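PDB 4FFK: superoxide dismutase from Acidilobus saccharovorans, which catalyses, as an iron-dependent superoxide dismutase, the disproportionation of superoxide into molecular oxygen and hydrogen peroxide. Local coordinates for residues L24-D29 and E38-H43; L31-S36 and A100-G105. All coordinates share one frame; numbering follows the deposited sequence.

Contact 1 of 2, residues L24-D29 and E38-H43. With FE (Fe (III) ion), chain B.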
loop_
_atom_site.group_PDB
_atom_site.type_symbol
_atom_site.label_atom_id
_atom_site.label_comp_id
_atom_site.label_asym_id
_atom_site.label_seq_id
_atom_site.Cartn_x
_atom_site.Cartn_y
_atom_site.Cartn_z
ATOM N N LEU A 24 24.233 16.978 -6.956
ATOM C CA LEU A 24 23.733 16.897 -8.321
ATOM C C LEU A 24 24.915 16.586 -9.302
ATOM O O LEU A 24 26.039 17.045 -9.094
ATOM C CB LEU A 24 23.026 18.199 -8.652
ATOM C CG LEU A 24 21.934 18.174 -9.691
ATOM C CD1 LEU A 24 20.708 17.235 -9.223
ATOM C CD2 LEU A 24 21.435 19.618 -9.955
ATOM N N PRO A 25 24.698 15.726 -10.301
ATOM C CA PRO A 25 25.797 15.395 -11.223
ATOM C C PRO A 25 26.040 16.452 -12.343
ATOM O O PRO A 25 26.625 16.108 -13.376
ATOM C CB PRO A 25 25.353 14.061 -11.856
ATOM C CG PRO A 25 24.148 13.614 -11.096
ATOM C CD PRO A 25 23.525 14.878 -10.549
ATOM N N TYR A 26 25.570 17.682 -12.127
ATOM C CA TYR A 26 25.567 18.761 -13.117
ATOM C C TYR A 26 25.075 19.964 -12.337
ATOM O O TYR A 26 24.553 19.844 -11.221
ATOM C CB TYR A 26 24.648 18.467 -14.324
ATOM C CG TYR A 26 23.456 17.612 -13.961
ATOM C CD1 TYR A 26 22.351 18.176 -13.336
ATOM C CD2 TYR A 26 23.454 16.235 -14.217
ATOM C CE1 TYR A 26 21.230 17.381 -12.976
ATOM C CE2 TYR A 26 22.356 15.434 -13.862
ATOM C CZ TYR A 26 21.264 16.015 -13.242
ATOM O OH TYR A 26 20.196 15.226 -12.853
ATOM N N ASN A 27 25.246 21.147 -12.899
ATOM C CA ASN A 27 24.756 22.324 -12.252
ATOM C C ASN A 27 23.247 22.319 -12.379
ATOM O O ASN A 27 22.659 21.594 -13.220
ATOM C CB ASN A 27 25.350 23.549 -12.932
ATOM C CG ASN A 27 25.470 23.347 -14.422
ATOM O OD1 ASN A 27 26.542 22.984 -14.937
ATOM N ND2 ASN A 27 24.357 23.484 -15.116
ATOM N N TYR A 28 22.643 23.177 -11.590
ATOM C CA TYR A 28 21.207 23.210 -11.428
ATOM C C TYR A 28 20.401 23.717 -12.590
ATOM O O TYR A 28 19.195 23.512 -12.632
ATOM C CB TYR A 28 20.886 24.004 -10.175
ATOM C CG TYR A 28 21.172 23.219 -8.916
ATOM C CD1 TYR A 28 22.475 22.877 -8.560
ATOM C CD2 TYR A 28 20.132 22.780 -8.103
ATOM C CE1 TYR A 28 22.749 22.154 -7.430
ATOM C CE2 TYR A 28 20.379 22.058 -6.957
ATOM C CZ TYR A 28 21.678 21.734 -6.624
ATOM O OH TYR A 28 21.939 21.034 -5.491
ATOM N N ASP A 29 21.026 24.398 -13.538
ATOM C CA ASP A 29 20.282 24.725 -14.732
ATOM C C ASP A 29 20.684 23.839 -15.907
ATOM O O ASP A 29 20.290 24.094 -17.046
ATOM C CB ASP A 29 20.410 26.218 -15.057
ATOM C CG ASP A 29 21.835 26.652 -15.095
ATOM O OD1 ASP A 29 22.672 25.814 -15.491
ATOM O OD2 ASP A 29 22.114 27.812 -14.730
ATOM N N GLU A 38 14.956 25.762 -10.600
ATOM C CA GLU A 38 14.118 25.878 -9.446
ATOM C C GLU A 38 13.658 24.488 -9.022
ATOM O O GLU A 38 13.779 24.122 -7.868
ATOM C CB GLU A 38 12.915 26.729 -9.727
ATOM C CG GLU A 38 12.107 27.022 -8.472
ATOM C CD GLU A 38 10.894 27.785 -8.727
ATOM O OE1 GLU A 38 10.730 28.310 -9.837
ATOM O OE2 GLU A 38 10.053 27.895 -7.834
ATOM N N THR A 39 13.138 23.731 -9.982
ATOM C CA THR A 39 12.769 22.345 -9.662
ATOM C C THR A 39 13.952 21.582 -9.111
ATOM O O THR A 39 13.827 20.878 -8.102
ATOM C CB THR A 39 12.255 21.606 -10.875
ATOM O OG1 THR A 39 11.000 22.191 -11.191
ATOM C CG2 THR A 39 12.112 20.049 -10.469
ATOM N N LEU A 40 15.121 21.713 -9.745
ATOM C CA LEU A 40 16.277 21.040 -9.207
ATOM C C LEU A 40 16.608 21.441 -7.773
ATOM O O LEU A 40 16.997 20.557 -6.970
ATOM C CB LEU A 40 17.512 21.028 -10.153
ATOM C CG LEU A 40 17.291 20.260 -11.464
ATOM C CD1 LEU A 40 18.581 20.229 -12.278
ATOM C CD2 LEU A 40 16.863 18.793 -11.220
ATOM N N ARG A 41 16.467 22.729 -7.460
ATOM C CA ARG A 41 16.753 23.220 -6.086
ATOM C C ARG A 41 15.766 22.589 -5.087
ATOM O O ARG A 41 16.169 21.988 -4.082
ATOM C CB ARG A 41 16.642 24.713 -6.027
ATOM C CG ARG A 41 17.906 25.370 -6.630
ATOM C CD ARG A 41 17.962 26.882 -6.311
ATOM N NE ARG A 41 16.738 27.603 -6.642
ATOM C CZ ARG A 41 16.444 28.096 -7.858
ATOM N NH1 ARG A 41 15.313 28.739 -8.057
ATOM N NH2 ARG A 41 17.257 27.913 -8.868
ATOM N N TYR A 42 14.481 22.682 -5.394
ATOM C CA TYR A 42 13.498 22.084 -4.470
ATOM C C TYR A 42 13.684 20.584 -4.418
ATOM O O TYR A 42 13.728 20.004 -3.360
ATOM C CB TYR A 42 12.048 22.416 -4.819
ATOM C CG TYR A 42 11.715 23.803 -4.411
ATOM C CD1 TYR A 42 11.302 24.082 -3.129
ATOM C CD2 TYR A 42 11.934 24.883 -5.311
ATOM C CE1 TYR A 42 11.037 25.344 -2.736
ATOM C CE2 TYR A 42 11.703 26.200 -4.896
ATOM C CZ TYR A 42 11.229 26.406 -3.615
ATOM O OH TYR A 42 10.931 27.671 -3.162
ATOM N N HIS A 43 13.770 19.977 -5.596
ATOM C CA HIS A 43 13.728 18.552 -5.709
ATOM C C HIS A 43 14.957 17.922 -5.100
ATOM O O HIS A 43 14.849 16.995 -4.299
ATOM C CB HIS A 43 13.594 18.161 -7.162
ATOM C CG HIS A 43 13.089 16.765 -7.335
ATOM N ND1 HIS A 43 12.753 16.245 -8.570
ATOM C CD2 HIS A 43 12.893 15.770 -6.434
ATOM C CE1 HIS A 43 12.338 14.992 -8.420
ATOM N NE2 HIS A 43 12.385 14.694 -7.131
HETATM FE FE FE B . 11.216 13.194 -6.222
HETATM O O HOH W 1 10.039 11.653 -5.551
#

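Contact 2 of 2, residues L31-S36 and A100-G105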
loop_
_atom_site.group_PDB
_atom_site.type_symbol
_atom_site.label_atom_id
_atom_site.label_comp_id
_atom_site.label_asym_id
_atom_site.label_seq_id
_atom_site.Cartn_x
_atom_site.Cartn_y
_atom_site.Cartn_z
ATOM N N LEU A 31 19.592 21.069 -16.842
ATOM C CA LEU A 31 18.502 20.365 -17.480
ATOM C C LEU A 31 17.460 21.255 -18.093
ATOM O O LEU A 31 16.498 20.752 -18.642
ATOM C CB LEU A 31 17.835 19.394 -16.468
ATOM C CG LEU A 31 18.812 18.512 -15.722
ATOM C CD1 LEU A 31 17.908 17.553 -14.841
ATOM C CD2 LEU A 31 19.704 17.657 -16.604
ATOM N N GLU A 32 17.643 22.578 -18.000
ATOM C CA GLU A 32 16.771 23.520 -18.681
ATOM C C GLU A 32 16.752 23.300 -20.206
ATOM O O GLU A 32 17.736 22.859 -20.779
ATOM C CB GLU A 32 17.192 24.953 -18.371
ATOM C CG GLU A 32 17.302 25.266 -16.915
ATOM C CD GLU A 32 16.148 26.056 -16.424
ATOM O OE1 GLU A 32 15.058 26.038 -17.091
ATOM O OE2 GLU A 32 16.335 26.693 -15.366
ATOM N N PRO A 33 15.627 23.596 -20.862
ATOM C CA PRO A 33 14.389 24.094 -20.311
ATOM C C PRO A 33 13.453 22.944 -19.839
ATOM O O PRO A 33 12.308 23.197 -19.510
ATOM C CB PRO A 33 13.764 24.803 -21.514
ATOM C CG PRO A 33 14.176 23.897 -22.667
ATOM C CD PRO A 33 15.517 23.349 -22.322
ATOM N N ILE A 34 13.949 21.704 -19.803
ATOM C CA ILE A 34 13.059 20.551 -19.507
ATOM C C ILE A 34 12.726 20.476 -18.022
ATOM O O ILE A 34 11.578 20.314 -17.650
ATOM C CB ILE A 34 13.645 19.240 -20.011
ATOM C CG1 ILE A 34 13.740 19.324 -21.543
ATOM C CG2 ILE A 34 12.745 18.070 -19.660
ATOM C CD1 ILE A 34 14.563 18.197 -22.127
ATOM N N ILE A 35 13.748 20.623 -17.215
ATOM C CA ILE A 35 13.548 20.717 -15.809
ATOM C C ILE A 35 14.284 21.940 -15.320
ATOM O O ILE A 35 15.479 22.072 -15.581
ATOM C CB ILE A 35 14.076 19.485 -15.092
ATOM C CG1 ILE A 35 13.350 18.211 -15.585
ATOM C CG2 ILE A 35 13.951 19.692 -13.535
ATOM C CD1 ILE A 35 13.924 16.894 -14.964
ATOM N N SER A 36 13.557 22.785 -14.590
ATOM C CA SER A 36 14.065 24.067 -14.156
ATOM C C SER A 36 15.092 23.966 -13.057
ATOM O O SER A 36 15.125 23.016 -12.287
ATOM C CB SER A 36 12.951 25.048 -13.773
ATOM O OG SER A 36 12.236 24.717 -12.590
ATOM N N ALA A 100 21.279 14.128 -17.927
ATOM C CA ALA A 100 22.481 14.835 -18.369
ATOM C C ALA A 100 21.988 16.070 -19.091
ATOM O O ALA A 100 20.917 16.035 -19.712
ATOM C CB ALA A 100 23.344 13.946 -19.298
ATOM N N PRO A 101 22.767 17.167 -19.012
ATOM C CA PRO A 101 22.439 18.436 -19.674
ATOM C C PRO A 101 21.708 18.237 -20.992
ATOM O O PRO A 101 22.036 17.282 -21.757
ATOM C CB PRO A 101 23.814 19.039 -19.919
ATOM C CG PRO A 101 24.558 18.650 -18.708
ATOM C CD PRO A 101 24.122 17.214 -18.435
ATOM N N LYS A 102 20.731 19.116 -21.247
ATOM C CA LYS A 102 19.836 18.993 -22.401
ATOM C C LYS A 102 20.626 18.739 -23.681
ATOM O O LYS A 102 20.174 18.015 -24.581
ATOM C CB LYS A 102 18.991 20.265 -22.570
ATOM C CG LYS A 102 17.602 20.020 -23.198
ATOM C CD LYS A 102 17.530 20.066 -24.727
ATOM C CE LYS A 102 16.489 19.050 -25.213
ATOM N NZ LYS A 102 15.886 19.334 -26.544
ATOM N N GLY A 103 21.798 19.359 -23.765
ATOM C CA GLY A 103 22.722 19.060 -24.846
ATOM C C GLY A 103 23.119 17.601 -24.841
ATOM O O GLY A 103 22.748 16.835 -25.749
ATOM N N LYS A 104 23.843 17.216 -23.791
ATOM C CA LYS A 104 24.582 15.954 -23.742
ATOM C C LYS A 104 23.749 14.660 -23.731
ATOM O O LYS A 104 23.998 13.770 -24.541
ATOM C CB LYS A 104 25.591 15.993 -22.593
ATOM C CG LYS A 104 26.556 17.192 -22.658
ATOM C CD LYS A 104 28.020 16.777 -22.314
ATOM C CE LYS A 104 28.921 17.988 -22.004
ATOM N NZ LYS A 104 28.770 19.116 -23.003
ATOM N N GLY A 105 22.763 14.553 -22.833
ATOM C CA GLY A 105 21.933 13.343 -22.720
ATOM C C GLY A 105 20.901 13.268 -23.834
ATOM O O GLY A 105 20.952 14.055 -24.766
#

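Contact 1 of 2, residues L24-D29 and E38-H43
The ring of Y28 lies against the first turn of helix 37-66, where its CD2 touches the side chains of two successive residues, L40 and R41. CD2 sits 3.8 Å from CB of L40 and 3.7 Å from CG of R41, while the backbone N of R41 lies at the edge of the ring, in its plane. The CG of Y28 stands anti to its own carbonyl carbon (chi1 -75°), which carries the ring alongside L40 and R41 and sets L24 over one of its faces: the CD2 methyl of L24 rests over the ring centre, 3.6 Å above the plane. That same methyl meets CD1 of L40 at 3.7 Å, the two leucines crossing at about a right angle. L40 lies at the centre of the contact, burying more surface in it than any other residue. Its CD1 reaches the edge of the Y26 ring, 4.0 Å from CE1, and also touches the backbone O of Y28 at 3.4 Å, a van der Waals approach. The R41 chain, bent at chi3 (-51°), lays its guanidinium near CA of E38, while CG is the side-chain atom that meets the tyrosine. Both phenols are anchored outside the segments, Y26 OH on the carbonyl of W96 and Y28 OH on D45. An alanine in place of Y28 would probably leave D45 without its phenol partner and bare both the L24 methyl and the flank of L40. One turn on from T39, H43 points into the protein and binds the iron through NE2 at 2.1 Å, with H92, D178, H182 and a water completing the sphere. A loop clasped to the first long helix, beside its metal-binding histidine, belongs to the N-terminal alpha-hairpin domain of iron and manganese superoxide dismutases.

Contact 2 of 2, residues L31-S36 and A100-G105
K102 lays the aliphatic part of its side chain across the turn formed by residues 31-36. Its CB comes within 3.4 Å of the backbone O of E32, and its CG meets CD1 of I34 at 3.7 Å. The lysine chain is bent at chi2 (-89°) and chi3 (146°), which brings CE to the same I34 methyl, also at 3.7 Å; the two side chains cross at about a right angle. CD of P33 adds a looser touch, 4.0 Å from CG of K102. At the A100 end of the other loop, L31 brings its CD2 methyl to the peptide between A100 and P101, 3.7 Å from O of A100. Apolar carbon against backbone and methylene groups makes up this contact. In the fold it joins the loop leading into helix 37-66 to the loop leaving helix 75-97, and so ties together the ends of the two long helices that form the alpha-hairpin domain of this superoxide dismutase family. The shape of the first loop is set from within: a cis peptide bond precedes P33, and N of I35 bonds to O of L31 at 3.1 Å, closing the turn that presents I34 to the lysine. On the other side, N of G105 bonds to O of P101 at 3.0 Å and closes a turn of which K102 is part. Farther out, a backbone hydrogen bond joins K102 to A30, and another joins A100 to L202. The E32 carboxylate is held within its own loop, OE2 accepting a hydrogen bond from N of A37. S36 occupies the N-cap position of helix 37-66, its OG capping the backbone N of T39 and also bonding to D187.

Contacts 1 and 2 share the loop that precedes helix 37-66, and their segments alternate along the chain, with centres about 10 Å apart. L31 and L40 join them: CD1 of L31 lies 3.8 Å from CD1 of L40 and equally far from CE1 of Y26, while CD2 of L40 meets CG2 of I35 at 3.8 Å. L31 thus touches the A100-P101 peptide with one methyl and L40 and Y26 with the other, bridging the two contacts. Contact 1 reaches the metal site directly through H43, whereas contact 2 contributes no ligand, the side chain of L31 being about 12 Å from the iron. W96, packed against L24 and L40, also meets the H43 ring edge-to-face.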